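Local structure of 2-oxoglutarate-dependent dioxygenase DAO (Oryza sativa subsp. indica, 6KUN) at residues R270-L283 and G288-A300. The protein probably catalyses the iron- and 2-oxoglutarate-dependent oxidation of the auxin indole-3-acetic acid to inactive 2-oxoindole-3-acetic acid. Numbering follows the deposited sequence. Where two conformers were deposited one is given.
With IAC (1H-indol-3-ylacetic acid), chain H.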
loop_
_atom_site.group_PDB
_atom_site.type_symbol
_atom_site.label_atom_id
_atom_site.label_comp_id
_atom_site.label_asym_id
_atom_site.label_seq_id
_atom_site.Cartn_x
_atom_site.Cartn_y
_atom_site.Cartn_z
ATOM N N ARG B 270 41.524 -5.964 17.754
ATOM C CA ARG B 270 40.307 -6.202 18.527
ATOM C C ARG B 270 39.844 -4.972 19.300
ATOM O O ARG B 270 40.535 -4.467 20.186
ATOM C CB ARG B 270 40.592 -7.350 19.474
ATOM C CG ARG B 270 39.409 -7.700 20.383
ATOM C CD ARG B 270 39.229 -9.201 20.467
ATOM N NE ARG B 270 38.139 -9.569 21.366
ATOM C CZ ARG B 270 36.876 -9.167 21.230
ATOM N NH1 ARG B 270 36.525 -8.365 20.238
ATOM N NH2 ARG B 270 35.963 -9.562 22.103
ATOM N N ARG B 271 38.641 -4.504 18.969
ATOM C CA ARG B 271 38.152 -3.203 19.414
ATOM C C ARG B 271 37.468 -3.244 20.776
ATOM O O ARG B 271 37.617 -2.312 21.565
ATOM C CB ARG B 271 37.162 -2.618 18.389
ATOM C CG ARG B 271 37.791 -2.246 17.045
ATOM C CD ARG B 271 38.281 -0.806 17.014
ATOM N NE ARG B 271 37.390 0.070 16.255
ATOM C CZ ARG B 271 37.219 0.006 14.935
ATOM N NH1 ARG B 271 37.862 -0.916 14.221
ATOM N NH2 ARG B 271 36.393 0.848 14.330
ATOM N N TYR B 272 36.731 -4.307 21.079
ATOM C CA TYR B 272 35.879 -4.335 22.252
ATOM C C TYR B 272 36.162 -5.584 23.052
ATOM O O TYR B 272 36.438 -6.648 22.478
ATOM C CB TYR B 272 34.407 -4.283 21.857
ATOM C CG TYR B 272 34.038 -3.083 21.004
ATOM C CD1 TYR B 272 33.823 -1.843 21.574
ATOM C CD2 TYR B 272 33.883 -3.203 19.642
ATOM C CE1 TYR B 272 33.457 -0.758 20.805
ATOM C CE2 TYR B 272 33.551 -2.123 18.854
ATOM C CZ TYR B 272 33.314 -0.907 19.461
ATOM O OH TYR B 272 32.979 0.191 18.681
ATOM N N ARG B 273 36.100 -5.447 24.374
ATOM C CA ARG B 273 36.138 -6.644 25.205
ATOM C C ARG B 273 34.859 -7.439 24.977
ATOM O O ARG B 273 33.826 -6.890 24.561
ATOM C CB ARG B 273 36.299 -6.270 26.689
ATOM C CG ARG B 273 35.035 -5.914 27.406
ATOM C CD ARG B 273 35.333 -5.205 28.736
ATOM N NE ARG B 273 36.036 -3.943 28.532
ATOM C CZ ARG B 273 35.907 -2.871 29.309
ATOM N NH1 ARG B 273 35.087 -2.896 30.349
ATOM N NH2 ARG B 273 36.582 -1.772 29.030
ATOM N N GLU B 274 34.932 -8.742 25.254
ATOM C CA GLU B 274 33.732 -9.572 25.264
ATOM C C GLU B 274 32.783 -9.063 26.349
ATOM O O GLU B 274 33.230 -8.618 27.416
ATOM C CB GLU B 274 34.069 -11.040 25.514
ATOM C CG GLU B 274 34.966 -11.670 24.455
ATOM C CD GLU B 274 35.216 -13.150 24.688
ATOM O OE1 GLU B 274 34.816 -13.682 25.745
ATOM O OE2 GLU B 274 35.833 -13.779 23.811
ATOM N N PHE B 275 31.472 -9.096 26.056
ATOM C CA PHE B 275 30.466 -8.668 27.003
ATOM C C PHE B 275 29.173 -9.447 26.792
ATOM O O PHE B 275 28.912 -10.032 25.726
ATOM C CB PHE B 275 30.247 -7.143 26.957
ATOM C CG PHE B 275 29.729 -6.619 25.626
ATOM C CD1 PHE B 275 30.618 -6.265 24.614
ATOM C CD2 PHE B 275 28.382 -6.454 25.414
ATOM C CE1 PHE B 275 30.144 -5.786 23.406
ATOM C CE2 PHE B 275 27.892 -5.967 24.223
ATOM C CZ PHE B 275 28.772 -5.648 23.222
ATOM N N LYS B 276 28.357 -9.458 27.864
ATOM C CA LYS B 276 27.017 -10.013 27.817
ATOM C C LYS B 276 26.048 -8.944 27.327
ATOM O O LYS B 276 26.005 -7.830 27.875
ATOM C CB LYS B 276 26.586 -10.484 29.212
ATOM C CG LYS B 276 27.412 -11.667 29.750
ATOM C CD LYS B 276 27.144 -12.961 28.968
ATOM C CE LYS B 276 27.557 -14.200 29.765
ATOM N NZ LYS B 276 26.996 -14.209 31.159
ATOM N N TYR B 277 25.234 -9.306 26.333
ATOM C CA TYR B 277 24.289 -8.360 25.759
ATOM C C TYR B 277 23.371 -7.757 26.822
ATOM O O TYR B 277 23.162 -6.528 26.868
ATOM C CB TYR B 277 23.472 -9.066 24.682
ATOM C CG TYR B 277 22.375 -8.201 24.135
ATOM C CD1 TYR B 277 22.686 -7.018 23.492
ATOM C CD2 TYR B 277 21.029 -8.561 24.250
ATOM C CE1 TYR B 277 21.704 -6.206 22.993
ATOM C CE2 TYR B 277 20.047 -7.764 23.732
ATOM C CZ TYR B 277 20.373 -6.580 23.110
ATOM O OH TYR B 277 19.388 -5.760 22.586
ATOM N N ASP B 278 22.859 -8.614 27.699
ATOM C CA ASP B 278 22.045 -8.167 28.822
ATOM C C ASP B 278 22.749 -7.053 29.589
ATOM O O ASP B 278 22.158 -6.007 29.859
ATOM C CB ASP B 278 21.734 -9.337 29.757
ATOM C CG ASP B 278 20.653 -9.003 30.766
ATOM O OD1 ASP B 278 19.492 -8.800 30.351
ATOM O OD2 ASP B 278 20.962 -8.943 31.975
ATOM N N ASP B 279 24.014 -7.275 29.939
ATOM C CA ASP B 279 24.785 -6.267 30.653
ATOM C C ASP B 279 24.922 -4.983 29.837
ATOM O O ASP B 279 24.950 -3.882 30.387
ATOM C CB ASP B 279 26.169 -6.809 31.013
ATOM C CG ASP B 279 26.117 -7.899 32.092
ATOM O OD1 ASP B 279 25.063 -8.055 32.743
ATOM O OD2 ASP B 279 27.134 -8.621 32.242
ATOM N N TYR B 280 25.068 -5.099 28.519
ATOM C CA TYR B 280 25.180 -3.889 27.716
ATOM C C TYR B 280 23.872 -3.107 27.728
ATOM O O TYR B 280 23.889 -1.875 27.815
ATOM C CB TYR B 280 25.612 -4.229 26.276
ATOM C CG TYR B 280 25.740 -2.991 25.448
ATOM C CD1 TYR B 280 26.660 -1.994 25.773
ATOM C CD2 TYR B 280 24.888 -2.777 24.381
ATOM C CE1 TYR B 280 26.729 -0.831 25.030
ATOM C CE2 TYR B 280 24.955 -1.632 23.646
ATOM C CZ TYR B 280 25.869 -0.671 23.969
ATOM O OH TYR B 280 25.895 0.458 23.209
ATOM N N ARG B 281 22.723 -3.810 27.682
ATOM C CA ARG B 281 21.433 -3.127 27.823
ATOM C C ARG B 281 21.317 -2.373 29.141
ATOM O O ARG B 281 20.861 -1.228 29.169
ATOM C CB ARG B 281 20.300 -4.138 27.707
ATOM C CG ARG B 281 20.061 -4.637 26.319
ATOM C CD ARG B 281 18.823 -5.534 26.255
ATOM N NE ARG B 281 17.592 -4.851 26.642
ATOM C CZ ARG B 281 16.462 -5.484 26.963
ATOM N NH1 ARG B 281 16.429 -6.800 26.931
ATOM N NH2 ARG B 281 15.387 -4.801 27.300
ATOM N N ARG B 282 21.702 -3.022 30.249
ATOM C CA ARG B 282 21.759 -2.351 31.540
ATOM C C ARG B 282 22.574 -1.074 31.448
ATOM O O ARG B 282 22.153 -0.013 31.931
ATOM C CB ARG B 282 22.394 -3.263 32.585
ATOM C CG ARG B 282 21.657 -4.508 32.910
ATOM C CD ARG B 282 22.405 -5.262 34.039
ATOM N NE ARG B 282 22.577 -4.440 35.236
ATOM C CZ ARG B 282 21.751 -4.454 36.278
ATOM N NH1 ARG B 282 20.689 -5.245 36.280
ATOM N NH2 ARG B 282 21.966 -3.685 37.323
ATOM N N LEU B 283 23.771 -1.174 30.848
ATOM C CA LEU B 283 24.671 -0.031 30.757
ATOM C C LEU B 283 24.050 1.116 29.968
ATOM O O LEU B 283 24.225 2.277 30.335
ATOM C CB LEU B 283 25.994 -0.465 30.125
ATOM C CG LEU B 283 27.153 0.540 30.128
ATOM C CD1 LEU B 283 27.700 0.760 31.511
ATOM C CD2 LEU B 283 28.258 0.071 29.160
ATOM N N GLY B 288 22.070 6.301 30.218
ATOM C CA GLY B 288 21.299 7.023 29.231
ATOM C C GLY B 288 21.963 7.159 27.879
ATOM O O GLY B 288 21.538 7.985 27.062
ATOM N N GLU B 289 23.017 6.412 27.617
ATOM C CA GLU B 289 23.750 6.512 26.352
ATOM C C GLU B 289 23.101 5.507 25.413
ATOM O O GLU B 289 23.365 4.299 25.502
ATOM C CB GLU B 289 25.237 6.252 26.557
ATOM C CG GLU B 289 25.898 7.336 27.431
ATOM C CD GLU B 289 27.366 7.099 27.752
ATOM O OE1 GLU B 289 27.859 5.961 27.649
ATOM O OE2 GLU B 289 28.040 8.087 28.115
ATOM N N ARG B 290 22.235 5.989 24.525
ATOM C CA ARG B 290 21.452 5.100 23.669
ATOM C C ARG B 290 21.803 5.195 22.185
ATOM O O ARG B 290 21.162 4.557 21.350
ATOM C CB ARG B 290 19.955 5.356 23.865
ATOM C CG ARG B 290 19.525 5.436 25.321
ATOM C CD ARG B 290 18.048 5.113 25.480
ATOM N NE ARG B 290 17.625 5.158 26.876
ATOM C CZ ARG B 290 17.650 4.114 27.698
ATOM N NH1 ARG B 290 17.246 4.248 28.954
ATOM N NH2 ARG B 290 18.079 2.936 27.265
ATOM N N ALA B 291 22.819 5.987 21.859
ATOM C CA ALA B 291 23.245 6.139 20.481
ATOM C C ALA B 291 24.617 5.520 20.251
ATOM O O ALA B 291 25.356 5.964 19.372
ATOM C CB ALA B 291 23.259 7.605 20.079
ATOM N N GLY B 292 24.967 4.497 21.010
ATOM C CA GLY B 292 26.238 3.812 20.843
ATOM C C GLY B 292 27.389 4.360 21.660
ATOM O O GLY B 292 28.455 3.727 21.702
ATOM N N GLU B 293 27.215 5.507 22.323
ATOM C CA GLU B 293 28.313 6.064 23.107
ATOM C C GLU B 293 28.789 5.064 24.150
ATOM O O GLU B 293 29.981 4.988 24.448
ATOM C CB GLU B 293 27.892 7.370 23.802
ATOM C CG GLU B 293 27.131 8.350 22.896
ATOM C CD GLU B 293 25.632 8.140 23.012
ATOM O OE1 GLU B 293 24.884 9.121 22.912
ATOM O OE2 GLU B 293 25.229 6.973 23.250
ATOM N N ALA B 294 27.866 4.289 24.726
ATOM C CA ALA B 294 28.242 3.365 25.787
ATOM C C ALA B 294 29.196 2.280 25.300
ATOM O O ALA B 294 29.870 1.657 26.115
ATOM C CB ALA B 294 26.998 2.721 26.395
ATOM N N LEU B 295 29.275 2.011 23.995
ATOM C CA LEU B 295 30.260 1.017 23.569
ATOM C C LEU B 295 31.684 1.457 23.870
ATOM O O LEU B 295 32.579 0.619 23.968
ATOM C CB LEU B 295 30.163 0.714 22.083
ATOM C CG LEU B 295 29.103 -0.289 21.660
ATOM C CD1 LEU B 295 29.246 -0.499 20.137
ATOM C CD2 LEU B 295 29.174 -1.604 22.386
ATOM N N ALA B 296 31.934 2.762 23.950
ATOM C CA ALA B 296 33.296 3.207 24.245
ATOM C C ALA B 296 33.713 2.792 25.645
ATOM O O ALA B 296 34.905 2.671 25.927
ATOM C CB ALA B 296 33.423 4.723 24.098
ATOM N N ARG B 297 32.753 2.536 26.535
ATOM C CA ARG B 297 33.127 2.041 27.847
ATOM C C ARG B 297 33.574 0.591 27.799
ATOM O O ARG B 297 34.015 0.073 28.819
ATOM C CB ARG B 297 31.938 2.211 28.795
ATOM C CG ARG B 297 31.371 3.619 28.741
ATOM C CD ARG B 297 30.138 3.735 29.551
ATOM N NE ARG B 297 29.610 5.086 29.571
ATOM C CZ ARG B 297 30.014 6.035 30.405
ATOM N NH1 ARG B 297 30.981 5.784 31.278
ATOM N NH2 ARG B 297 29.461 7.235 30.361
ATOM N N LEU B 298 33.470 -0.072 26.649
ATOM C CA LEU B 298 33.789 -1.487 26.505
ATOM C C LEU B 298 35.035 -1.730 25.644
ATOM O O LEU B 298 35.241 -2.845 25.157
ATOM C CB LEU B 298 32.568 -2.216 25.938
ATOM C CG LEU B 298 31.350 -2.110 26.855
ATOM C CD1 LEU B 298 30.073 -2.694 26.298
ATOM C CD2 LEU B 298 31.692 -2.817 28.170
ATOM N N ALA B 299 35.871 -0.711 25.469
ATOM C CA ALA B 299 37.114 -0.866 24.721
ATOM C C ALA B 299 38.002 -1.965 25.308
ATOM O O ALA B 299 38.006 -2.238 26.510
ATOM C CB ALA B 299 37.886 0.456 24.699
ATOM N N ALA B 300 38.760 -2.613 24.435
ATOM C CA ALA B 300 39.559 -3.768 24.819
ATOM C C ALA B 300 40.709 -3.408 25.782
ATOM O O ALA B 300 41.117 -2.247 25.861
ATOM C CB ALA B 300 40.122 -4.448 23.566
HETATM C C IAC H . 17.941 -0.046 24.946
HETATM C C1 IAC H . 16.694 -0.365 25.366
HETATM C C2 IAC H . 15.845 0.623 25.925
HETATM C C3 IAC H . 16.289 1.918 26.035
HETATM C C4 IAC H . 17.559 2.244 25.593
HETATM C C5 IAC H . 18.370 1.263 25.079
HETATM C C7 IAC H . 16.515 -1.678 25.145
HETATM C C8 IAC H . 17.662 -2.202 24.580
HETATM C C17 IAC H . 15.352 -2.631 25.406
HETATM C C18 IAC H . 14.284 -2.570 24.328
HETATM N N IAC H . 18.550 -1.179 24.458
HETATM O O2 IAC H . 13.079 -2.704 24.676
HETATM O O3 IAC H . 14.599 -2.416 23.117
#
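The C-terminal tail of this jelly-roll dioxygenase folds back beside the indole-3-acetic acid pocket, and Leu298 and Leu295 pack against Phe275 and Tyr280. Leu298 CD1 sits over the centre of the Phe275 ring, 4.0 Å from its centroid and 12° off the normal, a CH-pi contact. Leu298 CD1 also reaches Tyr280 CD1, at 3.5 Å. With chi1 at -180°, CG of Tyr280 points opposite the backbone N, and the ring reaches from helix 277-287 to the tail. There Leu295 CD2 lies over a ring face, and Ala294 CB is 3.8 Å from Tyr280 CE1. Tyr280 OH is hydrogen-bonded to Asp217, the first residue of helix 217-222. Tyr272 turns its edge to the carbonyl oxygens of Leu295 and Leu298, while its OH is hydrogen-bonded to Gln220.

At the chain end a single beta bridge pairs Tyr272 with Ala299. Arg273 N gives a 2.8 Å hydrogen bond to Leu298 O, and Ala300 N gives one to Arg271 O. The Arg273 chain bends at chi3 (62°), and its guanidinium grips Ala299 O side-on. Arg273 NH2 meets Ala299 O on a lone pair at 2.9 Å, and Arg273 NE lies 3.3 Å from Ala299 O. Arg281 and Arg290 line the auxin pocket, but the modelled Arg290-ligand link is doubtful.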